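Local coordinates for protein probable N-glycosylase/DNA lyase (Thermotoga maritima, PDB 3N0U) that is probably an N-glycosylase/DNA lyase of the 8-oxoguanine DNA glycosylase family, in the helix-hairpin-helix clan, at residues A61-E66 / R92-R97; E53-V58 / E104-N109; E21-E26 / D206-Y211. One frame throughout, in Å; residues are numbered along the deposited sequence.

In the fold
The three contacts belong to one all-helical chain and become less buried in the order 2, 1, 3. Interaction 2 packs helix 47-59 against helix 99-109, mainly with apolar side chains plus a buried serine and asparagine. Interaction 1 joins the entry to helix 65-75 with the exit from helix 84-93, each next in sequence to a helix of interaction 2, and relies on an indole and an imidazole. The two touch where Phe56 packs against the backbone of Ala65. Interaction 3, on the opposite side of the chain's centre from interaction 2, brings helix 13-44 to helix 202-214 near the surface, where tyrosine hydroxyls meet a carboxylate directly and a guanidinium group through water. In each contact one water bridges the two segments.

Interaction 1 (A61-E66 / R92-R97); sequences ANWSAE and REVGHR
Trp63 lays one face of its indole over the edge of His96, and this T-shaped pair is the tight part of the contact. His96 CD2 comes within 3.3 Å of Trp63 CE3, the ring planes stand at 60°, and His96 CA adds a CH-pi contact over the same six-membered ring. The imidazole is held in its rotation by bonds at both nitrogens: NE2 bonds to the carbonyl of Leu59 and ND1 accepts the backbone N-H of Tyr98. Trp63 points CG anti to its own nitrogen (chi1 -157°), which carries the indole across to the turn at Val94-Gly95. There Val94 O lies in the ring plane, 3.8 Å from Trp63 CH2. Gly95 closes helix 84-93 as a Schellman motif with positive phi, where a CB would press against the preceding carbonyl O.

The outer side is looser and polar. A water accepts from Trp63 NE1 at 3.1 Å and donates to Gly95 O at 2.9 Å. The exposed Arg97 bends at chi3, placing NH1 3.8 Å from Trp63 CD1 and NH2 2.9 Å from Asn62 O. The tryptophan therefore serves two environments: its carbon-rich face meets a histidine held at both nitrogens, while its single N-H is satisfied through water.

Interaction 2 (E53-V58 / E104-N109); sequences ELSFCV and EFIVEN
Ser55 OG, which rests against Ile106 CG2 at 3.6 Å, is gripped from two sources: it donates to the carbonyl of Phe51, one turn back in its own helix, and accepts from a water at 3.1 Å. That water also accepts a hydrogen bond from Asn109 ND2 (3.3 Å), so it links two helices that make no direct hydrogen bond here. The motif is a nearly antiparallel helix pair: the axes of 53-58 and 104-109 approach to 10.1 Å at 151°, within the all-helical fold of the helix-hairpin-helix clan. Ser55 and Ile106 are where the backbones come nearest, and a small serine suits that place, leaving room for the isoleucine. With Ile106 CG2 anti to the backbone nitrogen and CG1 anti to the carbonyl carbon, both branches touch Ser55 OG, while CD1 meets Ser55 CB.

Val58 extends the apolar packing one turn on. Its CG1, anti to the backbone nitrogen (chi1 169°), is shared between Phe105 CB at 4.0 Å and Ile106 CG1 at 4.1 Å, and lies at the edge of the phenylalanine ring. Asn109 earns its buried place by having both ends of its amide used, for OD1 accepts the backbone N-H of Lys136. Lys136 and Ile138, which touches Val58, lie in the turn between helices 124-134 and 140-148; Val132, near the end of the first helix, binds a sodium ion with Ala135 and Ile138, consistent with the hairpin of this clan. On the amide's nitrogen end, Val58 CG2 approaches Asn109 ND2 from the opposite direction, 3.9 Å away.

Interaction 3 (E21-E26 / D206-Y211); sequences ERIREE and DLYLWY
Tyr211, Tyr208 and Ile23 supply most of the buried surface where helix segments 21-26 and 206-211 cross at 106°. Tyr211 works at two levels. Along one side of its ring, CE2 and CD2 pack against Ile23, with CE2 3.6 Å from Ile23 CB. At its end the hydroxyl donates a short 2.6 Å hydrogen bond to Glu26 OE1, which uses its anti lone pair. The carboxylate stands almost square to the ring, the planes 86° apart, while OE1 itself lies in the ring plane. Glu26 gets there by holding CG between its backbone nitrogen and carbonyl carbon (chi1 72°), then running out extended, so a charged residue can stay at the exposed margin and still secure the phenol.

Ile23 lies between the tyrosines: CB and both branches meet Tyr211, and CD1 at the end of the longer branch also reaches Tyr208 CD1 at 4.1 Å, at the ring's edge. Tyr208 CE1 faces the backbone instead, with Arg24 O 3.8 Å away in the plane of the ring, and touches the aliphatic CG of Arg24. Its hydroxyl accepts from a water at 2.8 Å, and that water takes the N-H of Arg24 NE at 2.9 Å. Farther out, Arg24 NH2 bonds to Glu21 OE1 and Phe198 O, NH1 pairs with Glu200, and the Phe198 ring adds a cation-pi contact; together these probably hold the guanidinium's rotation.

The joint thus ties the early part of helix 13-44 to helix 202-214. The tyrosines continue onto the long helix at Ala27, Lys28 and Val31, while Asp206 and Leu209 turn to helix 160-168.

Interaction 1 (A61-E66 / R92-R97)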
loop_
_atom_site.group_PDB
_atom_site.type_symbol
_atom_site.label_atom_id
_atom_site.label_comp_id
_atom_site.label_asym_id
_atom_site.label_seq_id
_atom_site.Cartn_x
_atom_site.Cartn_y
_atom_site.Cartn_z
ATOM N N ALA A 61 3.960 6.097 -4.187
ATOM C CA ALA A 61 4.410 6.674 -2.910
ATOM C C ALA A 61 3.837 8.057 -2.666
ATOM O O ALA A 61 3.433 8.379 -1.534
ATOM C CB ALA A 61 5.909 6.730 -2.848
ATOM N N ASN A 62 3.812 8.868 -3.718
ATOM C CA ASN A 62 3.244 10.208 -3.672
ATOM C C ASN A 62 2.443 10.455 -4.941
ATOM O O ASN A 62 2.562 11.506 -5.577
ATOM C CB ASN A 62 4.345 11.267 -3.548
ATOM C CG ASN A 62 4.828 11.460 -2.114
ATOM O OD1 ASN A 62 4.274 10.892 -1.171
ATOM N ND2 ASN A 62 5.855 12.286 -1.945
ATOM N N TRP A 63 1.641 9.463 -5.308
ATOM C CA TRP A 63 0.827 9.501 -6.518
ATOM C C TRP A 63 -0.413 8.660 -6.286
ATOM O O TRP A 63 -0.475 7.818 -5.382
ATOM C CB TRP A 63 1.601 8.873 -7.680
ATOM C CG TRP A 63 1.223 9.256 -9.093
ATOM C CD1 TRP A 63 0.721 10.446 -9.526
ATOM C CD2 TRP A 63 1.359 8.434 -10.259
ATOM N NE1 TRP A 63 0.537 10.415 -10.887
ATOM C CE2 TRP A 63 0.929 9.193 -11.360
ATOM C CE3 TRP A 63 1.807 7.129 -10.472
ATOM C CZ2 TRP A 63 0.934 8.693 -12.653
ATOM C CZ3 TRP A 63 1.819 6.632 -11.769
ATOM C CH2 TRP A 63 1.386 7.418 -12.840
ATOM N N SER A 64 -1.379 8.835 -7.156
ATOM C CA SER A 64 -2.679 8.201 -6.999
ATOM C C SER A 64 -2.627 6.732 -7.363
ATOM O O SER A 64 -1.792 6.301 -8.157
ATOM C CB SER A 64 -3.675 8.886 -7.915
ATOM O OG SER A 64 -3.242 8.718 -9.255
ATOM N N ALA A 65 -3.537 5.964 -6.779
ATOM C CA ALA A 65 -3.705 4.572 -7.140
ATOM C C ALA A 65 -4.033 4.457 -8.619
ATOM O O ALA A 65 -3.550 3.562 -9.325
ATOM C CB ALA A 65 -4.800 3.975 -6.319
ATOM N N GLU A 66 -4.837 5.389 -9.095
ATOM C CA GLU A 66 -5.235 5.417 -10.497
ATOM C C GLU A 66 -4.011 5.472 -11.412
ATOM O O GLU A 66 -3.910 4.730 -12.396
ATOM C CB GLU A 66 -6.153 6.625 -10.723
ATOM C CG GLU A 66 -6.442 6.951 -12.171
ATOM C CD GLU A 66 -7.415 8.113 -12.320
ATOM O OE1 GLU A 66 -8.474 8.097 -11.649
ATOM O OE2 GLU A 66 -7.118 9.042 -13.106
ATOM N N ARG A 92 7.437 8.331 -17.830
ATOM C CA ARG A 92 7.162 9.710 -18.227
ATOM C C ARG A 92 5.884 9.742 -19.071
ATOM O O ARG A 92 5.011 10.599 -18.863
ATOM C CB ARG A 92 8.365 10.296 -18.988
ATOM C CG ARG A 92 8.228 11.739 -19.370
ATOM C CD ARG A 92 9.540 12.263 -20.016
ATOM N NE ARG A 92 10.671 12.280 -19.073
ATOM C CZ ARG A 92 11.637 11.356 -18.999
ATOM N NH1 ARG A 92 11.655 10.309 -19.821
ATOM N NH2 ARG A 92 12.602 11.483 -18.090
ATOM N N GLU A 93 5.768 8.782 -19.997
ATOM C CA GLU A 93 4.610 8.672 -20.882
ATOM C C GLU A 93 3.274 8.464 -20.151
ATOM O O GLU A 93 2.244 8.966 -20.604
ATOM C CB GLU A 93 4.828 7.529 -21.895
ATOM C CG GLU A 93 5.925 7.796 -22.929
ATOM C CD GLU A 93 6.252 6.585 -23.810
ATOM O OE1 GLU A 93 5.663 5.492 -23.610
ATOM O OE2 GLU A 93 7.111 6.732 -24.711
ATOM N N VAL A 94 3.289 7.729 -19.039
ATOM C CA VAL A 94 2.054 7.472 -18.285
ATOM C C VAL A 94 1.805 8.542 -17.230
ATOM O O VAL A 94 0.863 8.447 -16.448
ATOM C CB VAL A 94 2.013 6.067 -17.627
ATOM C CG1 VAL A 94 2.186 4.993 -18.673
ATOM C CG2 VAL A 94 3.060 5.926 -16.532
ATOM N N GLY A 95 2.656 9.556 -17.203
ATOM C CA GLY A 95 2.390 10.741 -16.403
ATOM C C GLY A 95 3.033 10.827 -15.032
ATOM O O GLY A 95 2.709 11.726 -14.261
ATOM N N HIS A 96 3.954 9.928 -14.709
ATOM C CA HIS A 96 4.608 10.039 -13.415
ATOM C C HIS A 96 5.430 11.305 -13.347
ATOM O O HIS A 96 6.111 11.658 -14.314
ATOM C CB HIS A 96 5.499 8.841 -13.114
ATOM C CG HIS A 96 5.639 8.608 -11.651
ATOM N ND1 HIS A 96 6.423 9.413 -10.853
ATOM C CD2 HIS A 96 5.012 7.746 -10.820
ATOM C CE1 HIS A 96 6.292 9.038 -9.593
ATOM N NE2 HIS A 96 5.439 8.028 -9.548
ATOM N N ARG A 97 5.357 11.993 -12.217
ATOM C CA ARG A 97 6.082 13.256 -12.027
ATOM C C ARG A 97 7.575 13.106 -11.769
ATOM O O ARG A 97 8.322 14.059 -11.915
ATOM C CB ARG A 97 5.455 14.069 -10.888
ATOM C CG ARG A 97 4.081 14.610 -11.231
ATOM C CD ARG A 97 3.566 15.573 -10.158
ATOM N NE ARG A 97 3.331 14.907 -8.874
ATOM C CZ ARG A 97 2.210 14.261 -8.552
ATOM N NH1 ARG A 97 1.203 14.180 -9.417
ATOM N NH2 ARG A 97 2.095 13.691 -7.359
HETATM O O HOH W 1 -0.025 12.184 -13.381
#

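Interaction 2 (E53-V58 / E104-N109)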
loop_
_atom_site.group_PDB
_atom_site.type_symbol
_atom_site.label_atom_id
_atom_site.label_comp_id
_atom_site.label_asym_id
_atom_site.label_seq_id
_atom_site.Cartn_x
_atom_site.Cartn_y
_atom_site.Cartn_z
ATOM N N GLU A 53 4.027 -5.788 -8.335
ATOM C CA GLU A 53 3.272 -5.160 -7.262
ATOM C C GLU A 53 4.176 -4.286 -6.394
ATOM O O GLU A 53 3.788 -3.217 -5.963
ATOM C CB GLU A 53 2.577 -6.201 -6.396
ATOM C CG GLU A 53 1.484 -5.610 -5.503
ATOM C CD GLU A 53 0.333 -5.040 -6.315
ATOM O OE1 GLU A 53 0.205 -5.357 -7.525
ATOM O OE2 GLU A 53 -0.412 -4.226 -5.764
ATOM N N LEU A 54 5.390 -4.746 -6.123
ATOM C CA LEU A 54 6.337 -3.911 -5.408
ATOM C C LEU A 54 6.591 -2.618 -6.195
ATOM O O LEU A 54 6.662 -1.533 -5.615
ATOM C CB LEU A 54 7.653 -4.672 -5.168
ATOM C CG LEU A 54 8.673 -3.907 -4.351
ATOM C CD1 LEU A 54 8.187 -3.715 -2.903
ATOM C CD2 LEU A 54 9.999 -4.655 -4.387
ATOM N N SER A 55 6.703 -2.734 -7.515
ATOM C CA SER A 55 6.900 -1.558 -8.376
ATOM C C SER A 55 5.710 -0.599 -8.360
ATOM O O SER A 55 5.896 0.631 -8.340
ATOM C CB SER A 55 7.236 -1.986 -9.802
ATOM O OG SER A 55 8.412 -2.800 -9.796
ATOM N N PHE A 56 4.499 -1.150 -8.307
ATOM C CA PHE A 56 3.298 -0.343 -8.156
ATOM C C PHE A 56 3.432 0.496 -6.889
ATOM O O PHE A 56 3.126 1.684 -6.876
ATOM C CB PHE A 56 2.047 -1.234 -8.099
ATOM C CG PHE A 56 0.809 -0.522 -7.626
ATOM C CD1 PHE A 56 0.029 0.196 -8.511
ATOM C CD2 PHE A 56 0.414 -0.589 -6.301
ATOM C CE1 PHE A 56 -1.110 0.851 -8.079
ATOM C CE2 PHE A 56 -0.723 0.064 -5.869
ATOM C CZ PHE A 56 -1.484 0.792 -6.765
ATOM N N CYS A 57 3.920 -0.113 -5.818
ATOM C CA CYS A 57 4.035 0.610 -4.564
ATOM C C CYS A 57 5.133 1.689 -4.603
ATOM O O CYS A 57 4.994 2.751 -4.001
ATOM C CB CYS A 57 4.237 -0.365 -3.400
ATOM S SG CYS A 57 2.802 -1.434 -3.139
ATOM N N VAL A 58 6.198 1.439 -5.343
ATOM C CA VAL A 58 7.214 2.465 -5.568
ATOM C C VAL A 58 6.575 3.675 -6.270
ATOM O O VAL A 58 6.824 4.832 -5.916
ATOM C CB VAL A 58 8.379 1.913 -6.417
ATOM C CG1 VAL A 58 9.298 3.020 -6.876
ATOM C CG2 VAL A 58 9.163 0.860 -5.638
ATOM N N GLU A 104 14.899 4.368 -11.419
ATOM C CA GLU A 104 16.143 3.957 -10.788
ATOM C C GLU A 104 15.878 3.052 -9.594
ATOM O O GLU A 104 16.557 2.026 -9.418
ATOM C CB GLU A 104 16.954 5.187 -10.375
ATOM C CG GLU A 104 17.559 5.923 -11.570
ATOM C CD GLU A 104 18.251 7.226 -11.236
ATOM O OE1 GLU A 104 18.309 7.599 -10.052
ATOM O OE2 GLU A 104 18.754 7.873 -12.182
ATOM N N PHE A 105 14.887 3.415 -8.785
ATOM C CA PHE A 105 14.486 2.578 -7.660
ATOM C C PHE A 105 14.098 1.181 -8.118
ATOM O O PHE A 105 14.541 0.187 -7.545
ATOM C CB PHE A 105 13.287 3.167 -6.909
ATOM C CG PHE A 105 13.561 4.452 -6.189
ATOM C CD1 PHE A 105 14.835 4.826 -5.821
ATOM C CD2 PHE A 105 12.507 5.293 -5.881
ATOM C CE1 PHE A 105 15.052 6.023 -5.154
ATOM C CE2 PHE A 105 12.708 6.469 -5.202
ATOM C CZ PHE A 105 13.984 6.844 -4.843
ATOM N N ILE A 106 13.262 1.111 -9.148
ATOM C CA ILE A 106 12.736 -0.170 -9.630
ATOM C C ILE A 106 13.892 -1.036 -10.155
ATOM O O ILE A 106 13.988 -2.247 -9.843
ATOM C CB ILE A 106 11.624 0.044 -10.677
ATOM C CG1 ILE A 106 10.396 0.611 -9.970
ATOM C CG2 ILE A 106 11.256 -1.253 -11.390
ATOM C CD1 ILE A 106 9.391 1.273 -10.904
ATOM N N VAL A 107 14.757 -0.446 -10.965
ATOM C CA VAL A 107 15.878 -1.197 -11.511
ATOM C C VAL A 107 16.741 -1.755 -10.362
ATOM O O VAL A 107 17.147 -2.936 -10.373
ATOM C CB VAL A 107 16.724 -0.341 -12.466
ATOM C CG1 VAL A 107 17.987 -1.084 -12.850
ATOM C CG2 VAL A 107 15.937 -0.025 -13.728
ATOM N N GLU A 108 17.021 -0.918 -9.365
ATOM C CA GLU A 108 17.842 -1.343 -8.229
ATOM C C GLU A 108 17.182 -2.481 -7.466
ATOM O O GLU A 108 17.850 -3.391 -6.972
ATOM C CB GLU A 108 18.107 -0.177 -7.279
ATOM C CG GLU A 108 18.985 0.910 -7.831
ATOM C CD GLU A 108 19.104 2.093 -6.867
ATOM O OE1 GLU A 108 18.147 2.900 -6.773
ATOM O OE2 GLU A 108 20.146 2.200 -6.186
ATOM N N ASN A 109 15.862 -2.440 -7.378
ATOM C CA ASN A 109 15.123 -3.437 -6.612
ATOM C C ASN A 109 15.122 -4.811 -7.262
ATOM O O ASN A 109 14.682 -5.790 -6.652
ATOM C CB ASN A 109 13.689 -2.963 -6.392
ATOM C CG ASN A 109 13.605 -1.899 -5.363
ATOM O OD1 ASN A 109 14.523 -1.723 -4.581
ATOM N ND2 ASN A 109 12.506 -1.167 -5.349
HETATM O O HOH W 2 10.444 -2.447 -7.542
#

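Interaction 3 (E21-E26 / D206-Y211)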
loop_
_atom_site.group_PDB
_atom_site.type_symbol
_atom_site.label_atom_id
_atom_site.label_comp_id
_atom_site.label_asym_id
_atom_site.label_seq_id
_atom_site.Cartn_x
_atom_site.Cartn_y
_atom_site.Cartn_z
ATOM N N GLU A 21 -19.862 2.677 9.363
ATOM C CA GLU A 21 -20.945 1.714 9.397
ATOM C C GLU A 21 -22.000 2.002 8.344
ATOM O O GLU A 21 -22.586 1.081 7.813
ATOM C CB GLU A 21 -21.591 1.629 10.772
ATOM C CG GLU A 21 -20.651 1.155 11.885
ATOM C CD GLU A 21 -20.266 -0.309 11.836
ATOM O OE1 GLU A 21 -20.502 -0.974 10.814
ATOM O OE2 GLU A 21 -19.688 -0.797 12.841
ATOM N N ARG A 22 -22.220 3.277 8.017
ATOM C CA ARG A 22 -23.222 3.607 7.017
ATOM C C ARG A 22 -22.812 3.206 5.603
ATOM O O ARG A 22 -23.682 2.972 4.756
ATOM C CB ARG A 22 -23.540 5.098 7.021
ATOM C CG ARG A 22 -24.224 5.619 8.269
ATOM C CD ARG A 22 -24.489 7.115 8.118
ATOM N NE ARG A 22 -24.902 7.729 9.375
ATOM C CZ ARG A 22 -24.134 8.524 10.121
ATOM N NH1 ARG A 22 -22.902 8.835 9.735
ATOM N NH2 ARG A 22 -24.612 9.025 11.255
ATOM N N ILE A 23 -21.508 3.126 5.337
ATOM C CA ILE A 23 -21.060 2.710 4.002
ATOM C C ILE A 23 -20.660 1.255 3.955
ATOM O O ILE A 23 -20.340 0.738 2.892
ATOM C CB ILE A 23 -19.915 3.597 3.414
ATOM C CG1 ILE A 23 -18.683 3.663 4.307
ATOM C CG2 ILE A 23 -20.429 5.021 3.146
ATOM C CD1 ILE A 23 -17.818 2.427 4.320
ATOM N N ARG A 24 -20.688 0.582 5.097
ATOM C CA ARG A 24 -20.125 -0.759 5.175
ATOM C C ARG A 24 -20.789 -1.744 4.230
ATOM O O ARG A 24 -20.117 -2.479 3.512
ATOM C CB ARG A 24 -20.209 -1.274 6.603
ATOM C CG ARG A 24 -19.421 -2.541 6.835
ATOM C CD ARG A 24 -19.592 -2.978 8.297
ATOM N NE ARG A 24 -18.549 -3.918 8.699
ATOM C CZ ARG A 24 -18.029 -3.986 9.911
ATOM N NH1 ARG A 24 -17.076 -4.867 10.142
ATOM N NH2 ARG A 24 -18.474 -3.197 10.903
ATOM N N GLU A 25 -22.115 -1.753 4.201
ATOM C CA GLU A 25 -22.822 -2.767 3.429
ATOM C C GLU A 25 -22.524 -2.595 1.952
ATOM O O GLU A 25 -22.281 -3.560 1.247
ATOM C CB GLU A 25 -24.321 -2.651 3.665
ATOM C CG GLU A 25 -25.148 -3.650 2.882
ATOM C CD GLU A 25 -26.645 -3.390 3.016
ATOM O OE1 GLU A 25 -27.367 -3.491 1.997
ATOM O OE2 GLU A 25 -27.098 -3.079 4.143
ATOM N N GLU A 26 -22.530 -1.358 1.489
ATOM C CA GLU A 26 -22.324 -1.120 0.071
ATOM C C GLU A 26 -20.881 -1.325 -0.358
ATOM O O GLU A 26 -20.617 -1.683 -1.509
ATOM C CB GLU A 26 -22.836 0.273 -0.342
ATOM C CG GLU A 26 -22.027 1.454 0.116
ATOM C CD GLU A 26 -22.802 2.754 -0.050
ATOM O OE1 GLU A 26 -22.231 3.744 -0.554
ATOM O OE2 GLU A 26 -23.972 2.785 0.353
ATOM N N ASP A 206 -8.423 -0.507 5.977
ATOM C CA ASP A 206 -7.862 0.532 5.101
ATOM C C ASP A 206 -8.754 0.798 3.890
ATOM O O ASP A 206 -8.928 1.948 3.470
ATOM C CB ASP A 206 -6.480 0.114 4.597
ATOM C CG ASP A 206 -5.889 1.108 3.635
ATOM O OD1 ASP A 206 -5.347 2.140 4.098
ATOM O OD2 ASP A 206 -5.950 0.846 2.421
ATOM N N LEU A 207 -9.298 -0.262 3.300
ATOM C CA LEU A 207 -10.146 -0.090 2.116
ATOM C C LEU A 207 -11.478 0.553 2.455
ATOM O O LEU A 207 -11.999 1.330 1.666
ATOM C CB LEU A 207 -10.355 -1.403 1.390
ATOM C CG LEU A 207 -9.067 -2.015 0.851
ATOM C CD1 LEU A 207 -9.414 -3.319 0.167
ATOM C CD2 LEU A 207 -8.364 -1.062 -0.121
ATOM N N TYR A 208 -12.024 0.251 3.626
ATOM C CA TYR A 208 -13.231 0.946 4.057
ATOM C C TYR A 208 -12.928 2.438 4.262
ATOM O O TYR A 208 -13.724 3.286 3.873
ATOM C CB TYR A 208 -13.813 0.303 5.324
ATOM C CG TYR A 208 -14.474 -1.031 5.075
ATOM C CD1 TYR A 208 -15.761 -1.108 4.579
ATOM C CD2 TYR A 208 -13.816 -2.219 5.361
ATOM C CE1 TYR A 208 -16.373 -2.333 4.361
ATOM C CE2 TYR A 208 -14.415 -3.445 5.136
ATOM C CZ TYR A 208 -15.699 -3.487 4.647
ATOM O OH TYR A 208 -16.315 -4.678 4.402
ATOM N N LEU A 209 -11.788 2.755 4.871
ATOM C CA LEU A 209 -11.396 4.151 5.091
ATOM C C LEU A 209 -11.299 4.894 3.764
ATOM O O LEU A 209 -11.722 6.048 3.632
ATOM C CB LEU A 209 -10.060 4.229 5.821
ATOM C CG LEU A 209 -10.064 3.824 7.298
ATOM C CD1 LEU A 209 -8.647 3.878 7.838
ATOM C CD2 LEU A 209 -10.973 4.714 8.127
ATOM N N TRP A 210 -10.732 4.243 2.758
ATOM C CA TRP A 210 -10.580 4.920 1.471
ATOM C C TRP A 210 -11.889 5.079 0.710
ATOM O O TRP A 210 -12.036 6.014 -0.080
ATOM C CB TRP A 210 -9.533 4.227 0.600
ATOM C CG TRP A 210 -8.182 4.840 0.752
ATOM C CD1 TRP A 210 -7.148 4.395 1.518
ATOM C CD2 TRP A 210 -7.733 6.037 0.126
ATOM N NE1 TRP A 210 -6.075 5.242 1.399
ATOM C CE2 TRP A 210 -6.409 6.257 0.542
ATOM C CE3 TRP A 210 -8.324 6.942 -0.761
ATOM C CZ2 TRP A 210 -5.667 7.349 0.111
ATOM C CZ3 TRP A 210 -7.584 8.024 -1.196
ATOM C CH2 TRP A 210 -6.270 8.221 -0.758
ATOM N N TYR A 211 -12.846 4.192 0.961
ATOM C CA TYR A 211 -14.168 4.295 0.346
ATOM C C TYR A 211 -14.834 5.624 0.709
ATOM O O TYR A 211 -15.583 6.186 -0.072
ATOM C CB TYR A 211 -15.054 3.102 0.744
ATOM C CG TYR A 211 -16.399 3.108 0.070
ATOM C CD1 TYR A 211 -16.562 2.526 -1.165
ATOM C CD2 TYR A 211 -17.495 3.760 0.640
ATOM C CE1 TYR A 211 -17.785 2.547 -1.808
ATOM C CE2 TYR A 211 -18.707 3.774 0.012
ATOM C CZ TYR A 211 -18.845 3.188 -1.227
ATOM O OH TYR A 211 -20.047 3.215 -1.886
HETATM O O HOH W 3 -17.738 -5.687 6.613
#